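Local coordinates for putative TetR-family transcriptional regulator (Rhodococcus sp., PDB 2G3B), which probably binds DNA at cis-regulatory sites and controls transcription, as repressors of the TetR family generally do, at residues 7-12 and 51-56; 59-64 and 95-100; 64-69 and 85-90; 123-128 and 158-163; 164-167 and 172-175. All blocks are in the same frame, centred on the assembly; numbering follows the deposited sequence.

Following the chain from its N terminus, contact 1 closes first, bringing helix 47-66 back across helix 2-23 within the DNA-binding part. Further along the same long helix, contact 2 closes a second loop by joining 59-64 to 95-100 on helix 92-110. Contact 3 is nested inside that loop: it shares A64 with contact 2 and ties the C-terminal part of helix 47-66 to the region where helix 76-86 gives way to loop. Contact 4 then joins helices 115-139 and 148-167 in series, touching contact 3 through R66 and E128. Contact 5 closes the short loop between helices 148-167 and 173-188, where D90 of contact 3 meets T173.

Contact 1: 7-12 and 51-56; sequences AILKAS and LEAALN
L9 reaches from helix 2-23 to A53 and A54 on helix 47-66. Its CB leaves the backbone in the direction of the partner helix, and CG, anti to the carbonyl carbon (chi1 -67°), carries the branch onward. One methyl, CD1, passes the backbone oxygen of A53 at 4.1 Å. The other, CD2, does most of the touching: it lies 3.9 Å from A53 CB and at a similar distance from the backbone N of A54. A branched leucine suits this place because it can spread two methyls over a helix surface that two alanines keep low. One turn on, S12 CB meets A54 CB at 4.3 Å. The S12 hydroxyl turns back to its own helix, where OG donates to I8 O over 2.8 Å, so a polar group in a buried position is satisfied locally.

The axes of the two segments pass 9.3 Å apart at an angle of 84°, nearly perpendicular. F44 of helix 37-44 packs on both L9 and A53, while I8 and S12 turn to V29 of helix 26-33. The crossing thus joins the first helix of the TetR-type DNA-binding domain to the long helix that follows the predicted helix-turn-helix.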
# COMPACT_ATOMS: atom_id res chain seq x y z
N ALA A 7 9.81 -5.02 25.51
CA ALA A 7 8.41 -5.19 25.94
C ALA A 7 7.56 -4.01 25.53
O ALA A 7 6.42 -4.17 25.09
CB ALA A 7 8.31 -5.41 27.50
N ILE A 8 8.10 -2.80 25.66
CA ILE A 8 7.35 -1.62 25.29
C ILE A 8 7.03 -1.65 23.77
O ILE A 8 5.90 -1.34 23.34
CB ILE A 8 8.09 -0.28 25.65
CG1 ILE A 8 8.04 -0.06 27.18
CG2 ILE A 8 7.42 0.89 24.95
CD1 ILE A 8 9.13 0.95 27.72
N LEU A 9 8.05 -1.97 22.99
CA LEU A 9 7.95 -1.90 21.52
C LEU A 9 7.03 -3.03 21.02
O LEU A 9 6.15 -2.82 20.18
CB LEU A 9 9.37 -1.97 20.91
CG LEU A 9 10.18 -0.70 21.27
CD1 LEU A 9 11.58 -0.70 20.74
CD2 LEU A 9 9.41 0.54 20.83
N LYS A 10 7.18 -4.22 21.59
CA LYS A 10 6.29 -5.33 21.26
C LYS A 10 4.80 -4.96 21.52
O LYS A 10 3.91 -5.27 20.71
CB LYS A 10 6.73 -6.51 22.10
CG LYS A 10 5.88 -7.76 21.99
CD LYS A 10 6.25 -8.67 23.15
CE LYS A 10 7.59 -9.33 22.86
N ALA A 11 4.52 -4.35 22.67
CA ALA A 11 3.17 -3.90 23.00
C ALA A 11 2.73 -2.77 22.07
O ALA A 11 1.56 -2.65 21.73
CB ALA A 11 3.11 -3.43 24.52
N SER A 12 3.67 -1.93 21.66
CA SER A 12 3.36 -0.84 20.75
C SER A 12 2.98 -1.38 19.38
O SER A 12 2.00 -0.93 18.80
CB SER A 12 4.56 0.13 20.65
OG SER A 12 4.75 0.74 21.94
N LEU A 51 6.93 6.05 18.35
CA LEU A 51 6.48 5.53 17.04
C LEU A 51 7.69 5.27 16.14
O LEU A 51 7.77 4.21 15.46
CB LEU A 51 5.51 6.51 16.37
CG LEU A 51 4.13 6.66 17.06
CD1 LEU A 51 3.33 7.81 16.50
CD2 LEU A 51 3.33 5.39 16.98
N GLU A 52 8.62 6.22 16.13
CA GLU A 52 9.90 6.03 15.42
C GLU A 52 10.55 4.72 15.85
O GLU A 52 10.90 3.90 15.03
CB GLU A 52 10.86 7.17 15.68
CG GLU A 52 12.23 6.88 15.02
CD GLU A 52 13.21 8.07 15.05
OE1 GLU A 52 12.80 9.20 14.68
OE2 GLU A 52 14.39 7.89 15.44
N ALA A 53 10.69 4.50 17.16
CA ALA A 53 11.30 3.27 17.64
C ALA A 53 10.46 2.03 17.30
O ALA A 53 11.03 0.94 17.01
CB ALA A 53 11.59 3.37 19.17
N ALA A 54 9.13 2.16 17.28
CA ALA A 54 8.25 1.04 16.88
C ALA A 54 8.38 0.73 15.38
O ALA A 54 8.43 -0.42 14.98
CB ALA A 54 6.77 1.32 17.20
N LEU A 55 8.44 1.76 14.54
CA LEU A 55 8.76 1.53 13.14
C LEU A 55 10.02 0.67 13.02
O LEU A 55 10.02 -0.34 12.32
CB LEU A 55 8.91 2.87 12.44
CG LEU A 55 7.63 3.51 11.90
CD1 LEU A 55 7.81 5.04 11.78
CD2 LEU A 55 7.25 2.87 10.53
N ASN A 56 11.10 1.03 13.72
CA ASN A 56 12.36 0.30 13.57
C ASN A 56 12.29 -1.14 14.14
O ASN A 56 12.87 -2.07 13.57
CB ASN A 56 13.51 1.07 14.21
CG ASN A 56 14.02 2.18 13.31
OD1 ASN A 56 14.01 2.06 12.05
ND2 ASN A 56 14.43 3.27 13.93

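Contact 2: 59-64 and 95-100; sequences NDRARA and VENSLA
R61 meets N97 side-on and E96 with one end of its guanidinium. NE and NH2 both donate to N97 OD1, NE over 2.7 Å, and that oxygen lies in the guanidinium plane. The amide is turned 37° from this plane, and the two nitrogens approach OD1 from the same face of it. NH2 also forms a salt bridge to E96 OE1 at 2.7 Å, using the anti lone pair of the carboxylate, whose plane is 28° from that of the guanidinium. A water beyond the far edge accepts from R61 NH1 and donates to E96 OE1, closing a small ring of bonds around the charged pair. A bend at chi3 turns the guanidinium edge of the arginine toward N97 and E96, while E96, extended beyond CG, reaches in to meet it.

N97 suits its buried place because its oxygen takes both arginine donors while its amide nitrogen packs against A62, with ND2 4.0 Å from A62 CB. A leucine in place of R61 would probably leave N97 OD1 without its two donors and the E96 carboxylate without this positive mate.

The axes of the two segments approach to 10.1 Å at 139° between their directions. A13 of helix 2-23 packs on both R61 and E96, T14 bonds to E96 OE2, and I58 packs on N97: the contact therefore links helices 47-66 and 92-110 beside the first helix.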
# COMPACT_ATOMS: atom_id res chain seq x y z
N ASN A 59 10.52 -3.27 11.64
CA ASN A 59 11.48 -3.53 10.53
C ASN A 59 12.55 -4.57 10.93
O ASN A 59 12.86 -5.47 10.14
CB ASN A 59 12.17 -2.26 10.05
CG ASN A 59 13.01 -2.48 8.76
OD1 ASN A 59 12.53 -3.07 7.81
ND2 ASN A 59 14.26 -2.07 8.79
N ASP A 60 13.11 -4.43 12.13
CA ASP A 60 14.00 -5.44 12.69
C ASP A 60 13.36 -6.82 12.79
O ASP A 60 14.00 -7.79 12.45
CB ASP A 60 14.51 -5.04 14.08
CG ASP A 60 15.50 -3.88 14.02
OD1 ASP A 60 15.97 -3.52 12.91
OD2 ASP A 60 15.79 -3.30 15.07
N ARG A 61 12.11 -6.88 13.24
CA ARG A 61 11.37 -8.14 13.27
C ARG A 61 11.16 -8.74 11.86
O ARG A 61 11.33 -9.98 11.67
CB ARG A 61 10.01 -7.93 13.96
CG ARG A 61 9.49 -9.15 14.69
CD ARG A 61 8.51 -8.79 15.83
NE ARG A 61 7.32 -8.10 15.32
CZ ARG A 61 6.24 -7.88 16.04
NH1 ARG A 61 6.23 -8.29 17.33
NH2 ARG A 61 5.20 -7.25 15.50
N ALA A 62 10.79 -7.89 10.89
CA ALA A 62 10.55 -8.32 9.49
C ALA A 62 11.86 -8.81 8.88
O ALA A 62 11.89 -9.83 8.21
CB ALA A 62 10.04 -7.14 8.67
N ARG A 63 12.93 -8.07 9.12
CA ARG A 63 14.27 -8.51 8.70
C ARG A 63 14.65 -9.92 9.12
O ARG A 63 15.20 -10.66 8.30
CB ARG A 63 15.35 -7.53 9.12
CG ARG A 63 16.62 -7.68 8.27
CD ARG A 63 17.59 -6.54 8.45
NE ARG A 63 17.87 -6.28 9.85
CZ ARG A 63 17.35 -5.27 10.56
NH1 ARG A 63 16.53 -4.38 9.99
NH2 ARG A 63 17.67 -5.17 11.85
N ALA A 64 14.36 -10.30 10.37
CA ALA A 64 14.54 -11.70 10.81
C ALA A 64 13.78 -12.71 9.91
O ALA A 64 14.30 -13.80 9.65
CB ALA A 64 14.11 -11.86 12.26
N VAL A 95 1.91 -11.38 10.34
CA VAL A 95 0.63 -10.74 10.07
C VAL A 95 0.59 -9.44 10.87
O VAL A 95 0.18 -8.37 10.37
CB VAL A 95 -0.57 -11.66 10.48
CG1 VAL A 95 -1.89 -10.89 10.56
CG2 VAL A 95 -0.71 -12.81 9.47
N GLU A 96 0.94 -9.55 12.14
CA GLU A 96 0.95 -8.35 12.99
C GLU A 96 1.89 -7.28 12.45
O GLU A 96 1.51 -6.11 12.42
CB GLU A 96 1.29 -8.71 14.42
CG GLU A 96 1.08 -7.48 15.31
CD GLU A 96 1.60 -7.70 16.67
OE1 GLU A 96 2.83 -7.65 16.83
OE2 GLU A 96 0.78 -8.00 17.56
N ASN A 97 3.11 -7.63 12.08
CA ASN A 97 4.05 -6.64 11.54
C ASN A 97 3.42 -5.92 10.36
O ASN A 97 3.55 -4.73 10.19
CB ASN A 97 5.28 -7.31 10.87
CG ASN A 97 6.40 -7.59 11.83
OD1 ASN A 97 6.39 -7.10 12.98
ND2 ASN A 97 7.41 -8.39 11.37
N SER A 98 2.78 -6.74 9.51
CA SER A 98 2.15 -6.26 8.30
C SER A 98 0.97 -5.31 8.56
O SER A 98 0.89 -4.24 7.92
CB SER A 98 1.79 -7.48 7.44
OG SER A 98 1.28 -7.02 6.23
N LEU A 99 0.08 -5.66 9.51
CA LEU A 99 -0.98 -4.79 9.94
C LEU A 99 -0.46 -3.46 10.47
O LEU A 99 -1.03 -2.42 10.11
CB LEU A 99 -1.88 -5.43 11.03
CG LEU A 99 -2.72 -6.60 10.58
CD1 LEU A 99 -3.11 -7.46 11.83
CD2 LEU A 99 -3.97 -6.03 9.79
N ALA A 100 0.55 -3.50 11.34
CA ALA A 100 1.12 -2.28 11.97
C ALA A 100 1.76 -1.40 10.90
O ALA A 100 1.50 -0.21 10.86
CB ALA A 100 2.14 -2.65 13.03
O HOH W 1 4.07 -7.59 19.16

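Contact 3: 64-69 and 85-90; sequences AYRSEG and LGEIQD. With GOL (glycerol), chain E.
R66 meets E87 at the edge of its guanidinium, the two flat groups roughly aligned as modelled. R66 NH1 donates to E87 OE2 in a salt bridge of 2.8 Å, although the place of that oxygen is less sure in the model. The same nitrogen donates to glycerol O1 at 2.9 Å, near the guanidinium plane. Glycerol O2 lies beside E87 OE1, but too close in the model for that bond to be sure. The glycerol probably comes from the crystallisation liquor, yet it sits next to the ion pair within what may be a pocket. Around this first shell, N59 OD1 and E128 each bind R66 NH2, so the guanidinium is held from a second side. A bend at chi2 brings the E87 carboxylate round to the arginine. With an alanine at R66, E87 and E128 would probably lose a positive partner and the glycerol one of its donors.

The backbones come close beside the pair, with R66 CA and G86 CA 4.9 Å apart. Glycine suits this position because a CB would clash with Y65 O. Y65 CB lies 3.9 Å from G86 O, which also accepts from Q89 NE2 over 2.9 Å in an almost straight bond of 176°. Held this way, the Q89 amide stands at 82° to the Y65 ring, with NE2 3.9 Å from Y65 CD2, while the phenol OH bonds to E93.

V94 of helix 92-110 packs on Y65 and Q89, and W125 of helix 115-139 on R66 and E87. The C-terminal part of helix 47-66 and the region where helix 76-86 gives way to loop thus meet between these two helices.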
# COMPACT_ATOMS: atom_id res chain seq x y z
N ALA A 64 14.36 -10.30 10.37
CA ALA A 64 14.54 -11.70 10.81
C ALA A 64 13.78 -12.71 9.91
O ALA A 64 14.30 -13.80 9.65
CB ALA A 64 14.11 -11.86 12.26
N TYR A 65 12.55 -12.38 9.49
CA TYR A 65 11.80 -13.28 8.60
C TYR A 65 12.35 -13.17 7.16
O TYR A 65 12.27 -14.15 6.41
CB TYR A 65 10.29 -13.03 8.65
CG TYR A 65 9.65 -13.43 9.99
CD1 TYR A 65 9.47 -12.51 11.02
CD2 TYR A 65 9.22 -14.74 10.21
CE1 TYR A 65 8.89 -12.87 12.25
CE2 TYR A 65 8.63 -15.13 11.44
CZ TYR A 65 8.48 -14.19 12.45
OH TYR A 65 7.92 -14.58 13.67
N ARG A 66 12.91 -12.01 6.79
CA ARG A 66 13.49 -11.82 5.45
C ARG A 66 14.76 -12.65 5.21
O ARG A 66 15.13 -12.97 4.05
CB ARG A 66 13.78 -10.35 5.20
CG ARG A 66 12.53 -9.59 4.99
CD ARG A 66 12.79 -8.24 4.38
NE ARG A 66 13.51 -7.28 5.21
CZ ARG A 66 12.93 -6.29 5.91
NH1 ARG A 66 11.61 -6.14 5.90
NH2 ARG A 66 13.67 -5.44 6.59
N SER A 67 15.46 -12.96 6.30
CA SER A 67 16.72 -13.70 6.19
C SER A 67 16.62 -15.12 6.78
O SER A 67 17.62 -15.86 6.79
CB SER A 67 17.87 -12.90 6.84
OG SER A 67 17.54 -12.51 8.17
N GLU A 68 15.43 -15.52 7.23
CA GLU A 68 15.25 -16.85 7.82
C GLU A 68 15.70 -17.97 6.87
O GLU A 68 15.19 -18.07 5.74
CB GLU A 68 13.80 -17.08 8.27
CG GLU A 68 13.61 -18.33 9.16
CD GLU A 68 12.15 -18.54 9.60
OE1 GLU A 68 11.26 -17.89 9.01
OE2 GLU A 68 11.90 -19.34 10.53
N GLY A 69 16.67 -18.77 7.31
CA GLY A 69 17.27 -19.83 6.50
C GLY A 69 18.51 -19.43 5.70
O GLY A 69 19.09 -20.27 5.01
N LEU A 85 9.37 -12.98 -0.20
CA LEU A 85 8.27 -13.88 0.24
C LEU A 85 8.09 -13.88 1.75
O LEU A 85 6.98 -14.10 2.25
CB LEU A 85 8.47 -15.34 -0.30
CG LEU A 85 7.71 -15.69 -1.62
CD1 LEU A 85 8.27 -14.82 -2.73
CD2 LEU A 85 7.87 -17.17 -2.00
N GLY A 86 9.19 -13.68 2.49
CA GLY A 86 9.15 -13.63 3.96
C GLY A 86 8.19 -12.59 4.54
O GLY A 86 7.75 -12.71 5.70
N GLU A 87 7.85 -11.58 3.74
CA GLU A 87 6.93 -10.47 4.12
C GLU A 87 5.46 -10.85 4.21
O GLU A 87 4.62 -10.17 4.86
CB GLU A 87 7.07 -9.35 3.05
CG GLU A 87 8.48 -8.79 2.86
CD GLU A 87 8.97 -8.01 4.11
OE1 GLU A 87 8.15 -7.54 4.91
OE2 GLU A 87 10.19 -7.86 4.27
N ILE A 88 5.12 -11.92 3.50
CA ILE A 88 3.73 -12.36 3.38
C ILE A 88 3.63 -13.84 3.69
O ILE A 88 3.92 -14.68 2.86
CB ILE A 88 3.06 -11.97 2.02
CG1 ILE A 88 3.08 -10.44 1.83
CG2 ILE A 88 1.61 -12.57 1.93
CD1 ILE A 88 2.67 -9.99 0.41
N GLN A 89 3.19 -14.12 4.93
CA GLN A 89 3.15 -15.47 5.52
C GLN A 89 2.05 -15.50 6.54
O GLN A 89 1.81 -14.49 7.20
CB GLN A 89 4.46 -15.86 6.30
CG GLN A 89 5.75 -15.65 5.55
CD GLN A 89 6.95 -16.27 6.29
OE1 GLN A 89 6.95 -17.47 6.60
NE2 GLN A 89 7.95 -15.45 6.60
N ASP A 90 1.37 -16.63 6.63
CA ASP A 90 0.32 -16.86 7.64
C ASP A 90 0.99 -17.30 8.94
O ASP A 90 0.88 -18.48 9.35
CB ASP A 90 -0.60 -18.01 7.19
CG ASP A 90 -1.44 -17.67 5.97
OD1 ASP A 90 -1.74 -16.47 5.76
OD2 ASP A 90 -1.78 -18.61 5.19
C1 GOL E . 8.90 -3.45 7.04
O1 GOL E . 10.25 -3.86 6.96
C2 GOL E . 7.95 -4.52 6.49
O2 GOL E . 8.62 -5.76 6.39
C3 GOL E . 7.38 -4.07 5.17
O3 GOL E . 6.09 -4.59 4.86

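Contact 4: 123-128 and 158-163; sequences AAWVSE and LVEGLS
W125 pushes the six-membered end of its indole against V159 and E160, and the apolar side of this close packing is the meeting with V159. CG is anti to the backbone N (chi1 177°), which carries the long ring away from helix 115-139. At its rim CH2 lies 3.7 Å from V159 CG1, with CZ2 at 3.8 Å from the same methyl. Both rim carbons also come within 3.9 Å of V159 CB, so the valine's branch fits against the edge of the indole. A broad, flat tryptophan suits the place because it bridges two helices whose backbones stay well apart, while a short valine leaves it room.

These are helices of the all-helical C-terminal domain, a region that in TetR-family regulators commonly carries the ligand pocket and the dimer interface. The W125 side chain also comes within about 3 Å of a bound glycerol, probably from the crystallisation liquor, which is consistent with a pocket beside the indole.

On the E160 side the contact is as close, but polar; all three touching residues are buried, so neither side faces solvent. CG sits in the ring plane, 3.8 Å from W125 CZ3, and the carboxylate passes the ring edge with its plane turned by 24°. E160 OE2 lies 3.7 Å from W125 CZ3, a packing distance; the charge is taken up elsewhere. R105 pairs with OE1, and R165 of the second subunit with OE2. That same arginine of the second subunit packs on W125. Behind V159, the backbone O receives both N and OG of S163 from opposite faces, with OG at 2.7 Å.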
# COMPACT_ATOMS: atom_id res chain seq x y z
N ALA A 123 13.60 3.25 3.82
CA ALA A 123 14.88 3.34 3.10
C ALA A 123 15.83 2.22 3.50
O ALA A 123 16.54 1.68 2.68
CB ALA A 123 15.53 4.71 3.30
N ALA A 124 15.82 1.84 4.78
CA ALA A 124 16.62 0.73 5.27
C ALA A 124 16.18 -0.62 4.64
O ALA A 124 17.01 -1.41 4.21
CB ALA A 124 16.54 0.68 6.82
N TRP A 125 14.88 -0.84 4.55
CA TRP A 125 14.35 -2.04 3.89
C TRP A 125 14.74 -2.05 2.41
O TRP A 125 15.27 -3.05 1.88
CB TRP A 125 12.81 -2.06 4.05
CG TRP A 125 12.09 -3.19 3.39
CD1 TRP A 125 12.60 -4.43 3.01
CD2 TRP A 125 10.69 -3.20 3.01
NE1 TRP A 125 11.57 -5.18 2.40
CE2 TRP A 125 10.42 -4.44 2.38
CE3 TRP A 125 9.67 -2.24 3.09
CZ2 TRP A 125 9.15 -4.78 1.89
CZ3 TRP A 125 8.40 -2.55 2.60
CH2 TRP A 125 8.15 -3.81 2.00
N VAL A 126 14.47 -0.95 1.75
CA VAL A 126 14.85 -0.79 0.34
C VAL A 126 16.36 -1.10 0.09
O VAL A 126 16.73 -1.78 -0.88
CB VAL A 126 14.52 0.66 -0.10
CG1 VAL A 126 15.16 0.97 -1.49
CG2 VAL A 126 12.95 0.82 -0.23
N SER A 127 17.21 -0.62 0.98
CA SER A 127 18.65 -0.80 0.87
C SER A 127 19.10 -2.24 0.93
O SER A 127 20.06 -2.62 0.25
CB SER A 127 19.37 0.06 1.94
OG SER A 127 20.75 0.07 1.73
N GLU A 128 18.41 -3.08 1.72
CA GLU A 128 18.76 -4.51 1.75
C GLU A 128 18.53 -5.10 0.39
O GLU A 128 19.33 -5.89 -0.10
CB GLU A 128 17.87 -5.30 2.72
CG GLU A 128 17.81 -4.79 4.10
CD GLU A 128 16.78 -5.60 4.98
OE1 GLU A 128 16.24 -6.63 4.51
OE2 GLU A 128 16.50 -5.20 6.11
N LEU A 158 5.75 -3.02 -4.34
CA LEU A 158 4.89 -4.17 -4.71
C LEU A 158 4.49 -5.03 -3.49
O LEU A 158 3.32 -5.36 -3.30
CB LEU A 158 5.58 -5.06 -5.80
CG LEU A 158 4.84 -6.38 -6.13
CD1 LEU A 158 3.38 -6.06 -6.74
CD2 LEU A 158 5.67 -7.33 -7.03
N VAL A 159 5.44 -5.31 -2.62
CA VAL A 159 5.10 -6.01 -1.35
C VAL A 159 4.05 -5.22 -0.53
O VAL A 159 3.09 -5.79 -0.04
CB VAL A 159 6.39 -6.26 -0.48
CG1 VAL A 159 6.05 -6.70 0.99
CG2 VAL A 159 7.35 -7.26 -1.22
N GLU A 160 4.23 -3.90 -0.40
CA GLU A 160 3.27 -3.11 0.36
C GLU A 160 1.87 -3.11 -0.29
O GLU A 160 0.87 -3.21 0.38
CB GLU A 160 3.80 -1.66 0.47
CG GLU A 160 4.92 -1.52 1.55
CD GLU A 160 5.15 -0.05 1.91
OE1 GLU A 160 4.17 0.68 2.23
OE2 GLU A 160 6.30 0.40 1.87
N GLY A 161 1.82 -2.96 -1.61
CA GLY A 161 0.53 -2.99 -2.32
C GLY A 161 -0.16 -4.34 -2.21
O GLY A 161 -1.39 -4.40 -1.98
N LEU A 162 0.60 -5.43 -2.40
CA LEU A 162 0.01 -6.75 -2.23
C LEU A 162 -0.44 -6.96 -0.80
O LEU A 162 -1.50 -7.55 -0.60
CB LEU A 162 1.01 -7.86 -2.58
CG LEU A 162 1.30 -7.96 -4.10
CD1 LEU A 162 2.49 -8.87 -4.37
CD2 LEU A 162 0.05 -8.48 -4.85
N SER A 163 0.39 -6.54 0.16
CA SER A 163 0.04 -6.70 1.59
C SER A 163 -1.24 -5.95 1.96
O SER A 163 -2.06 -6.46 2.73
CB SER A 163 1.18 -6.21 2.48
OG SER A 163 2.33 -7.05 2.23

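Contact 5: 164-167 and 172-175; sequences GRWL and STED
The short loop joining helix 148-167 to the C-terminal helix 173-188 is closed here by W166, late in the first helix, and T173 at the start of the second. The indole NE1 of W166 donates to T173 OG1 over 2.8 Å in a fairly straight bond of 164°. The hydroxyl oxygen lies at the ring's edge, 11° from its plane. A chi1 of 176° sets the tryptophan's CG opposite the main-chain N and sends the pyrrole edge across the loop to reach the threonine. A tryptophan suits the site by combining a large apolar surface with one N-H for a polar partner, and threonine offers an oxygen on a short, stiff branch.

Just before the second helix, S172 is its N-cap: its OG accepts from D175 N at 3.0 Å, capping an amide in the helix's first turn. The backbone here also touches the indole, with S172 C 4.1 Å from W166 CD1. Within the C-terminal domain of this TetR-type fold, the loop thus brings the last helix back beside the helix before it.

T173 OG1 also bonds to D90 OD1, so the threonine has a partner in the loop after helix 76-86 as well as the indole. I88 of that loop and S98 of helix 92-110 pack on W166. One residue earlier, R165 reaches across the dimer interface, where E160 of the second subunit forms a salt bridge with its NH2.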
# COMPACT_ATOMS: atom_id res chain seq x y z
N GLY A 164 -1.44 -4.77 1.36
CA GLY A 164 -2.67 -4.00 1.63
C GLY A 164 -3.90 -4.79 1.21
O GLY A 164 -4.93 -4.78 1.91
N ARG A 165 -3.84 -5.46 0.05
CA ARG A 165 -4.96 -6.29 -0.42
C ARG A 165 -5.12 -7.56 0.40
O ARG A 165 -6.23 -8.03 0.70
CB ARG A 165 -4.68 -6.66 -1.88
CG ARG A 165 -4.79 -5.42 -2.82
CD ARG A 165 -4.99 -5.90 -4.26
NE ARG A 165 -4.89 -4.72 -5.17
CZ ARG A 165 -4.52 -4.81 -6.44
NH1 ARG A 165 -4.20 -6.01 -6.93
NH2 ARG A 165 -4.48 -3.70 -7.19
N TRP A 166 -3.98 -8.10 0.80
CA TRP A 166 -3.93 -9.34 1.58
C TRP A 166 -4.63 -9.15 2.92
O TRP A 166 -5.39 -10.01 3.34
CB TRP A 166 -2.47 -9.71 1.80
CG TRP A 166 -2.19 -10.92 2.68
CD1 TRP A 166 -2.68 -12.22 2.52
CD2 TRP A 166 -1.24 -10.98 3.73
NE1 TRP A 166 -2.09 -13.05 3.46
CE2 TRP A 166 -1.22 -12.31 4.23
CE3 TRP A 166 -0.42 -10.00 4.35
CZ2 TRP A 166 -0.39 -12.70 5.31
CZ3 TRP A 166 0.39 -10.36 5.41
CH2 TRP A 166 0.39 -11.73 5.90
N LEU A 167 -4.33 -8.04 3.57
CA LEU A 167 -4.93 -7.71 4.85
C LEU A 167 -6.44 -7.40 4.83
O LEU A 167 -7.09 -7.46 5.89
CB LEU A 167 -4.15 -6.58 5.50
CG LEU A 167 -2.69 -6.86 5.83
CD1 LEU A 167 -1.97 -5.53 6.15
CD2 LEU A 167 -2.59 -7.91 6.98
N SER A 172 -5.49 -14.03 -1.52
CA SER A 172 -5.06 -15.07 -0.58
C SER A 172 -3.56 -14.96 -0.36
O SER A 172 -2.79 -14.44 -1.23
CB SER A 172 -5.38 -16.48 -1.13
OG SER A 172 -4.63 -16.68 -2.37
N THR A 173 -3.10 -15.56 0.74
CA THR A 173 -1.69 -15.65 1.04
C THR A 173 -0.93 -16.35 -0.13
O THR A 173 0.10 -15.82 -0.62
CB THR A 173 -1.46 -16.46 2.36
OG1 THR A 173 -2.24 -15.85 3.39
CG2 THR A 173 0.02 -16.41 2.78
N GLU A 174 -1.44 -17.51 -0.56
CA GLU A 174 -0.74 -18.30 -1.58
C GLU A 174 -0.72 -17.56 -2.93
O GLU A 174 0.27 -17.68 -3.67
CB GLU A 174 -1.35 -19.70 -1.71
CG GLU A 174 -2.80 -19.80 -2.24
CD GLU A 174 -3.91 -19.67 -1.14
OE1 GLU A 174 -3.65 -19.23 0.02
OE2 GLU A 174 -5.07 -20.01 -1.51
N ASP A 175 -1.79 -16.78 -3.23
CA ASP A 175 -1.78 -15.98 -4.47
C ASP A 175 -0.72 -14.90 -4.39
O ASP A 175 0.06 -14.70 -5.31
CB ASP A 175 -3.16 -15.32 -4.72
CG ASP A 175 -4.06 -16.18 -5.59
OD1 ASP A 175 -3.78 -17.41 -5.74
OD2 ASP A 175 -5.05 -15.62 -6.10